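Long-range contacts in pantothenate synthetase (PDB 3N8H), which probably catalyses the ATP-dependent condensation of pantoate with beta-alanine to pantothenate, by way of a pantoyl-adenylate intermediate: residues Ile115-Gly121 with Gln155-Leu159; Asn239-Leu243 with Asp254-Lys258. All coordinates share one frame; numbering follows the deposited sequence.

Contact 1: residues Ile115-Gly121 with Gln155-Leu159. With PRO (proline), chain C.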
ATOM      1  N   ILE A 115      -8.675   6.367  14.352  1.00 37.10           N
ATOM      2  CA  ILE A 115      -8.817   7.659  13.689  1.00 43.48           C
ATOM      3  C   ILE A 115      -9.518   7.539  12.336  1.00 40.36           C
ATOM      4  O   ILE A 115     -10.105   8.494  11.854  1.00 45.14           O
ATOM      5  CB  ILE A 115      -7.463   8.363  13.517  1.00 46.91           C
ATOM      6  CG1 ILE A 115      -7.677   9.838  13.161  1.00 52.23           C
ATOM      7  CG2 ILE A 115      -6.618   7.659  12.452  1.00 47.42           C
ATOM      8  CD1 ILE A 115      -8.593  10.572  14.123  1.00 49.81           C
ATOM      9  N   ALA A 116      -9.471   6.365  11.726  1.00 38.15           N
ATOM     10  CA  ALA A 116     -10.090   6.183  10.415  1.00 37.81           C
ATOM     11  C   ALA A 116     -11.556   5.812  10.518  1.00 35.87           C
ATOM     12  O   ALA A 116     -12.273   5.849   9.521  1.00 38.21           O
ATOM     13  CB  ALA A 116      -9.355   5.128   9.624  1.00 35.31           C
ATOM     14  N   ASN A 117     -11.981   5.438  11.729  1.00 36.65           N
ATOM     15  CA  ASN A 117     -13.306   4.892  11.966  1.00 32.29           C
ATOM     16  C   ASN A 117     -14.310   5.909  12.483  1.00 37.31           C
ATOM     17  O   ASN A 117     -15.488   5.587  12.658  1.00 41.19           O
ATOM     18  CB  ASN A 117     -13.235   3.755  12.988  1.00 36.86           C
ATOM     19  CG  ASN A 117     -12.614   2.507  12.429  1.00 44.20           C
ATOM     20  OD1 ASN A 117     -12.626   2.276  11.221  1.00 49.64           O
ATOM     21  ND2 ASN A 117     -12.071   1.679  13.309  1.00 48.05           N
ATOM     22  N   ILE A 118     -13.841   7.119  12.747  1.00 35.32           N
ATOM     23  CA  ILE A 118     -14.699   8.171  13.290  1.00 36.39           C
ATOM     24  C   ILE A 118     -14.797   9.360  12.345  1.00 38.02           C
ATOM     25  O   ILE A 118     -14.080   9.424  11.334  1.00 38.17           O
ATOM     26  CB  ILE A 118     -14.166   8.663  14.647  1.00 39.65           C
ATOM     27  CG1 ILE A 118     -12.705   9.121  14.508  1.00 40.69           C
ATOM     28  CG2 ILE A 118     -14.323   7.544  15.737  1.00 37.70           C
ATOM     29  CD1 ILE A 118     -12.157   9.915  15.698  1.00 42.19           C
ATOM     30  N   LEU A 119     -15.698  10.292  12.678  1.00 36.61           N
ATOM     31  CA  LEU A 119     -15.817  11.546  11.957  1.00 34.59           C
ATOM     32  C   LEU A 119     -15.854  11.306  10.457  1.00 31.83           C
ATOM     33  O   LEU A 119     -16.729  10.600   9.957  1.00 34.46           O
ATOM     34  CB  LEU A 119     -14.652  12.469  12.342  1.00 35.30           C
ATOM     35  CG  LEU A 119     -14.616  12.772  13.851  1.00 43.28           C
ATOM     36  CD1 LEU A 119     -13.295  13.418  14.316  1.00 47.46           C
ATOM     37  CD2 LEU A 119     -15.817  13.630  14.247  1.00 36.75           C
ATOM     38  N   GLU A 120     -14.895  11.874   9.732  1.00 28.91           N
ATOM     39  CA  GLU A 120     -14.926  11.766   8.284  1.00 34.72           C
ATOM     40  C   GLU A 120     -14.912  10.295   7.784  1.00 43.23           C
ATOM     41  O   GLU A 120     -15.627   9.907   6.834  1.00 30.77           O
ATOM     42  CB  GLU A 120     -13.784  12.581   7.728  1.00 35.71           C
ATOM     43  CG  GLU A 120     -14.037  13.189   6.390  1.00 56.89           C
ATOM     44  CD  GLU A 120     -15.180  14.200   6.329  1.00 39.57           C
ATOM     45  OE1 GLU A 120     -15.881  14.527   7.328  1.00 33.68           O
ATOM     46  OE2 GLU A 120     -15.360  14.671   5.210  1.00 39.22           O
ATOM     47  N   GLY A 121     -14.144   9.451   8.456  1.00 41.96           N
ATOM     48  CA  GLY A 121     -14.079   8.051   8.067  1.00 44.94           C
ATOM     49  C   GLY A 121     -15.420   7.331   8.142  1.00 45.58           C
ATOM     50  O   GLY A 121     -15.733   6.462   7.321  1.00 40.02           O
ATOM     51  N   GLN A 155      -7.811  14.478   9.813  1.00 31.13           N
ATOM     52  CA  GLN A 155      -7.648  13.021   9.819  1.00 35.69           C
ATOM     53  C   GLN A 155      -6.753  12.563   8.654  1.00 34.36           C
ATOM     54  O   GLN A 155      -5.869  11.708   8.818  1.00 32.05           O
ATOM     55  CB  GLN A 155      -9.003  12.363   9.744  1.00 30.37           C
ATOM     56  CG  GLN A 155      -9.771  12.436  11.053  1.00 35.78           C
ATOM     57  CD  GLN A 155     -11.219  11.997  10.865  1.00 40.37           C
ATOM     58  OE1 GLN A 155     -12.056  12.751  10.341  1.00 35.38           O
ATOM     59  NE2 GLN A 155     -11.511  10.761  11.263  1.00 37.66           N
ATOM     60  N   GLN A 156      -6.990  13.160   7.488  1.00 30.64           N
ATOM     61  CA  GLN A 156      -6.115  12.989   6.326  1.00 25.46           C
ATOM     62  C   GLN A 156      -4.634  13.185   6.700  1.00 32.15           C
ATOM     63  O   GLN A 156      -3.788  12.362   6.350  1.00 33.17           O
ATOM     64  CB  GLN A 156      -6.491  14.003   5.235  1.00 24.49           C
ATOM     65  CG  GLN A 156      -5.565  13.932   4.032  1.00 34.53           C
ATOM     66  CD  GLN A 156      -6.169  14.533   2.807  1.00 38.40           C
ATOM     67  OE1 GLN A 156      -6.954  13.889   2.107  1.00 37.76           O
ATOM     68  NE2 GLN A 156      -5.824  15.784   2.541  1.00 28.35           N
ATOM     69  N   VAL A 157      -4.311  14.290   7.375  1.00 34.82           N
ATOM     70  CA  VAL A 157      -2.920  14.523   7.791  1.00 28.00           C
ATOM     71  C   VAL A 157      -2.366  13.369   8.636  1.00 28.16           C
ATOM     72  O   VAL A 157      -1.286  12.835   8.340  1.00 36.14           O
ATOM     73  CB  VAL A 157      -2.775  15.834   8.593  1.00 30.48           C
ATOM     74  CG1 VAL A 157      -1.404  15.896   9.251  1.00 29.55           C
ATOM     75  CG2 VAL A 157      -2.978  17.043   7.700  1.00 34.33           C
HETATM   76  N   MSE A 158      -3.106  12.990   9.687  1.00 25.68           N
HETATM   77  CA  MSE A 158      -2.690  11.923  10.606  1.00 26.11           C
HETATM   78  C   MSE A 158      -2.494  10.614   9.858  1.00 29.88           C
HETATM   79  O   MSE A 158      -1.512   9.906  10.059  1.00 31.36           O
HETATM   80  CB  MSE A 158      -3.735  11.731  11.710  1.00 31.13           C
HETATM   81  CG  MSE A 158      -3.977  12.959  12.569  1.00 38.82           C
HETATM   82 SE   MSE A 158      -5.244  12.609  14.030  0.51 50.60          SE
HETATM   83  CE  MSE A 158      -4.353  11.101  14.906  1.00 48.10           C
ATOM     84  N   LEU A 159      -3.435  10.304   8.983  1.00 30.04           N
ATOM     85  CA  LEU A 159      -3.363   9.099   8.185  1.00 31.38           C
ATOM     86  C   LEU A 159      -2.160   9.131   7.234  1.00 29.84           C
ATOM     87  O   LEU A 159      -1.468   8.124   7.054  1.00 29.11           O
ATOM     88  CB  LEU A 159      -4.670   8.915   7.394  1.00 29.04           C
ATOM     89  CG  LEU A 159      -5.891   8.536   8.205  1.00 36.56           C
ATOM     90  CD1 LEU A 159      -7.119   8.425   7.309  1.00 35.21           C
ATOM     91  CD2 LEU A 159      -5.602   7.211   8.938  1.00 33.05           C
TER
HETATM   92  N   PRO C 271     -10.532  16.847  -0.299  1.00 51.27           N
HETATM   93  CA  PRO C 271     -10.542  15.417  -0.592  1.00 45.52           C
HETATM   94  C   PRO C 271     -11.944  14.969  -1.009  1.00 41.94           C
HETATM   95  O   PRO C 271     -12.890  15.759  -0.896  1.00 37.97           O
HETATM   96  CB  PRO C 271     -10.154  14.793   0.749  1.00 46.90           C
HETATM   97  CG  PRO C 271      -9.281  15.822   1.388  1.00 56.84           C
HETATM   98  CD  PRO C 271      -9.833  17.159   0.959  1.00 48.68           C

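Contact 2: residues Asn239-Leu243 with Asp254-Lys258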
ATOM      1  N   ASN A 239      -8.730  18.619  22.125  1.00 51.74           N
ATOM      2  CA  ASN A 239      -9.129  20.004  22.359  1.00 55.59           C
ATOM      3  C   ASN A 239      -9.559  20.731  21.085  1.00 55.03           C
ATOM      4  O   ASN A 239      -9.507  21.962  21.010  1.00 49.24           O
ATOM      5  CB  ASN A 239      -8.044  20.781  23.115  1.00 70.27           C
ATOM      6  CG  ASN A 239      -6.657  20.553  22.546  1.00 86.34           C
ATOM      7  OD1 ASN A 239      -6.472  20.506  21.326  1.00 89.12           O
ATOM      8  ND2 ASN A 239      -5.668  20.412  23.433  1.00 91.81           N
ATOM      9  N   ARG A 240     -10.003  19.961  20.096  1.00 46.22           N
ATOM     10  CA  ARG A 240     -10.478  20.539  18.841  1.00 43.81           C
ATOM     11  C   ARG A 240     -11.949  20.246  18.657  1.00 44.23           C
ATOM     12  O   ARG A 240     -12.471  19.260  19.180  1.00 49.11           O
ATOM     13  CB  ARG A 240      -9.687  19.983  17.649  1.00 39.97           C
ATOM     14  CG  ARG A 240      -8.175  20.124  17.812  1.00 48.98           C
ATOM     15  CD  ARG A 240      -7.415  19.694  16.574  1.00 53.90           C
ATOM     16  NE  ARG A 240      -7.581  20.657  15.495  1.00 52.55           N
ATOM     17  CZ  ARG A 240      -6.813  21.726  15.321  1.00 48.20           C
ATOM     18  NH1 ARG A 240      -5.801  21.985  16.142  1.00 47.14           N
ATOM     19  NH2 ARG A 240      -7.053  22.533  14.316  1.00 44.53           N
ATOM     20  N   ILE A 241     -12.621  21.127  17.934  1.00 39.24           N
ATOM     21  CA  ILE A 241     -13.938  20.844  17.399  1.00 29.64           C
ATOM     22  C   ILE A 241     -13.811  20.386  15.947  1.00 36.55           C
ATOM     23  O   ILE A 241     -13.134  21.040  15.136  1.00 35.59           O
ATOM     24  CB  ILE A 241     -14.818  22.094  17.413  1.00 32.74           C
ATOM     25  CG1 ILE A 241     -14.950  22.653  18.830  1.00 42.00           C
ATOM     26  CG2 ILE A 241     -16.189  21.791  16.809  1.00 30.93           C
ATOM     27  CD1 ILE A 241     -15.575  21.680  19.834  1.00 40.97           C
ATOM     28  N   PHE A 242     -14.471  19.272  15.637  1.00 30.83           N
ATOM     29  CA  PHE A 242     -14.625  18.755  14.281  1.00 37.38           C
ATOM     30  C   PHE A 242     -16.091  18.814  13.847  1.00 35.76           C
ATOM     31  O   PHE A 242     -16.984  18.426  14.592  1.00 31.68           O
ATOM     32  CB  PHE A 242     -14.175  17.294  14.218  1.00 35.56           C
ATOM     33  CG  PHE A 242     -12.695  17.110  14.361  1.00 39.74           C
ATOM     34  CD1 PHE A 242     -11.917  16.784  13.262  1.00 39.31           C
ATOM     35  CD2 PHE A 242     -12.083  17.299  15.590  1.00 35.60           C
ATOM     36  CE1 PHE A 242     -10.550  16.625  13.397  1.00 44.94           C
ATOM     37  CE2 PHE A 242     -10.719  17.131  15.738  1.00 42.43           C
ATOM     38  CZ  PHE A 242      -9.952  16.797  14.635  1.00 46.73           C
ATOM     39  N   LEU A 243     -16.334  19.272  12.631  1.00 30.14           N
ATOM     40  CA  LEU A 243     -17.693  19.256  12.084  1.00 35.00           C
ATOM     41  C   LEU A 243     -17.714  19.100  10.572  1.00 34.92           C
ATOM     42  O   LEU A 243     -16.690  19.287   9.892  1.00 31.23           O
ATOM     43  CB  LEU A 243     -18.494  20.505  12.493  1.00 35.51           C
ATOM     44  CG  LEU A 243     -18.192  21.805  11.751  1.00 43.19           C
ATOM     45  CD1 LEU A 243     -19.456  22.621  11.677  1.00 53.22           C
ATOM     46  CD2 LEU A 243     -17.117  22.560  12.498  1.00 45.82           C
ATOM     47  N   ASP A 254     -14.824  21.199   8.564  1.00 36.60           N
ATOM     48  CA  ASP A 254     -13.934  22.107   9.267  1.00 34.34           C
ATOM     49  C   ASP A 254     -13.427  21.479  10.586  1.00 37.79           C
ATOM     50  O   ASP A 254     -14.041  20.573  11.151  1.00 34.46           O
ATOM     51  CB  ASP A 254     -14.667  23.439   9.536  1.00 32.18           C
ATOM     52  CG  ASP A 254     -13.714  24.581   9.833  1.00 34.47           C
ATOM     53  OD1 ASP A 254     -12.457  24.371   9.810  1.00 37.42           O
ATOM     54  OD2 ASP A 254     -14.215  25.685  10.122  1.00 33.90           O
ATOM     55  N   ASN A 255     -12.290  21.957  11.070  1.00 32.04           N
ATOM     56  CA  ASN A 255     -11.904  21.672  12.434  1.00 32.14           C
ATOM     57  C   ASN A 255     -11.068  22.850  12.929  1.00 36.40           C
ATOM     58  O   ASN A 255     -10.408  23.529  12.137  1.00 33.15           O
ATOM     59  CB  ASN A 255     -11.134  20.351  12.514  1.00 29.91           C
ATOM     60  CG  ASN A 255      -9.731  20.505  12.085  1.00 37.86           C
ATOM     61  OD1 ASN A 255      -8.852  20.864  12.891  1.00 40.56           O
ATOM     62  ND2 ASN A 255      -9.501  20.322  10.793  1.00 31.95           N
ATOM     63  N   PHE A 256     -11.142  23.128  14.220  1.00 30.93           N
ATOM     64  CA  PHE A 256     -10.375  24.217  14.838  1.00 31.33           C
ATOM     65  C   PHE A 256     -10.249  23.932  16.332  1.00 39.93           C
ATOM     66  O   PHE A 256     -11.004  23.119  16.875  1.00 37.78           O
ATOM     67  CB  PHE A 256     -11.077  25.577  14.604  1.00 33.67           C
ATOM     68  CG  PHE A 256     -12.594  25.510  14.705  1.00 36.98           C
ATOM     69  CD1 PHE A 256     -13.215  25.413  15.939  1.00 38.16           C
ATOM     70  CD2 PHE A 256     -13.390  25.525  13.560  1.00 34.41           C
ATOM     71  CE1 PHE A 256     -14.612  25.353  16.044  1.00 36.98           C
ATOM     72  CE2 PHE A 256     -14.790  25.450  13.653  1.00 34.10           C
ATOM     73  CZ  PHE A 256     -15.396  25.362  14.912  1.00 30.87           C
ATOM     74  N   LEU A 257      -9.293  24.585  16.994  1.00 45.82           N
ATOM     75  CA  LEU A 257      -9.162  24.503  18.451  1.00 44.31           C
ATOM     76  C   LEU A 257     -10.426  25.031  19.121  1.00 44.28           C
ATOM     77  O   LEU A 257     -10.974  26.033  18.690  1.00 39.58           O
ATOM     78  CB  LEU A 257      -7.968  25.325  18.918  1.00 52.88           C
ATOM     79  CG  LEU A 257      -6.588  24.826  18.496  1.00 58.89           C
ATOM     80  CD1 LEU A 257      -5.524  25.863  18.814  1.00 59.30           C
ATOM     81  CD2 LEU A 257      -6.279  23.518  19.202  1.00 60.72           C
ATOM     82  N   LYS A 258     -10.893  24.346  20.167  1.00 46.70           N
ATOM     83  CA  LYS A 258     -12.100  24.759  20.887  1.00 44.17           C
ATOM     84  C   LYS A 258     -11.935  26.134  21.525  1.00 45.45           C
ATOM     85  O   LYS A 258     -12.857  26.941  21.516  1.00 42.62           O
ATOM     86  CB  LYS A 258     -12.487  23.700  21.934  1.00 46.30           C
ATOM     87  CG  LYS A 258     -13.725  24.034  22.783  1.00 56.28           C
ATOM     88  CD  LYS A 258     -13.360  24.847  24.026  1.00 69.59           C
ATOM     89  CE  LYS A 258     -14.522  24.960  25.012  1.00 75.56           C
ATOM     90  NZ  LYS A 258     -14.906  23.637  25.593  1.00 77.51           N
TER

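Contact 1: residues Ile115-Gly121 with Gln155-Leu159
Gln155, near the start of helix 154-166, pushes its carboxamide into the turn that joins the short helices 114-117 and 120-123, in the nucleotide-binding part of this HUP-clan alpha/beta fold. Both ends of the buried amide are used. NE2 donates to two backbone carbonyls, reaching Ile115 O at 2.7 Å and Ile118 O at 2.9 Å. The two acceptors lie close to the amide plane, one for each N-H, which fixes the rotation of the group. They are met differently: NE2 approaches Ile115 O almost head-on, the C=O...N angle being 169°, but stands well above the carbonyl plane of Ile118. At the carbonyl end of the amide, OE1 takes the N-H of Glu120 at 3.0 Å, on a lone pair in its carbonyl plane. That N-H belongs to the first turn of the helix for which Leu119 is the N-cap residue, so a side chain from another helix serves a helix-start amide. The carboxylate of Glu120 turns elsewhere, to a salt bridge with Arg251 and a hydrogen bond with Tyr233 OH.

Beside this polar grip lies an apolar patch. Ile115 has CG1 anti to its backbone N (chi1 -165°), which sends that branch to the selenium of selenomethionine 158, while CG2 meets Leu159 CD2 at 3.7 Å. Ile115 CD1 rests on the aliphatic stem of Gln155. The next residue, Gln156, faces the ligand pocket, where its OE1 comes within 3.1 Å of CG of the bound proline.

Contact 2: residues Asn239-Leu243 with Asp254-Lys258
Ile241 and Phe256 face each other as a hydrogen-bonded pair in the antiparallel beta hairpin of strands 240-247 and 250-257. Ile241 N reaches Phe256 O at 2.8 Å, and the return bond runs from Phe256 N to Ile241 O. Leu243 and Asp254 form the next such pair. The tight part is buried: Phe256, its chi1 of 39° swinging the ring toward the partner strand, brings CE1 to 3.5 Å from Ile241 CB, and Leu243 CD2 meets CE2 of the same ring.

On the face bearing Phe242 and Asn255, CB of Asn255 sits over the Phe242 ring in a CH-pi contact, 3.9 Å from the centroid, with ring and amide planes only 18° apart. The Asn255 OD1 is gripped side-on by Arg240, from NE at 2.9 Å and NH2 at 2.8 Å, close to the guanidinium plane. Glu151 bonds to both partners, by a salt bridge to Arg240 NH2 and a hydrogen bond between its backbone O and Asn255 ND2.

The end with Asn239 and Leu257 is looser and more exposed. Leu257 CD2 merely lies against Arg240 NH1 and Asn239 OD1, though a nearly straight bond from Lys258 N to Asn239 O (2.9 Å) still closes the ladder.

Strand 240-247 is the middle of three, with 230-237 along its other edge. Tyr154 of helix 154-166 packs against Arg240 and Asn255 and meets the Phe242 ring at a steep angle.

Contact 1 closes before contact 2 opens along the chain, yet their centres lie only 13 Å apart and they touch directly: Leu119 CD1, in the turn of 115-121, packs 3.7 Å from Phe242 CG in the hairpin. Helix 154-166 also bridges them, with Gln155 in contact 1 and Tyr154 against contact 2. Contact 1 enters the ligand site through Gln156, which touches the bound AMP and proline and is predicted to bind pantoate; contact 2 stands further back. The nearest atoms of the Asp254 side chain and AMP are about 8 Å apart, and those of the Glu120 side chain and AMP about 10 Å. Glu151, the partner of Arg240, belongs to the predicted ATP site.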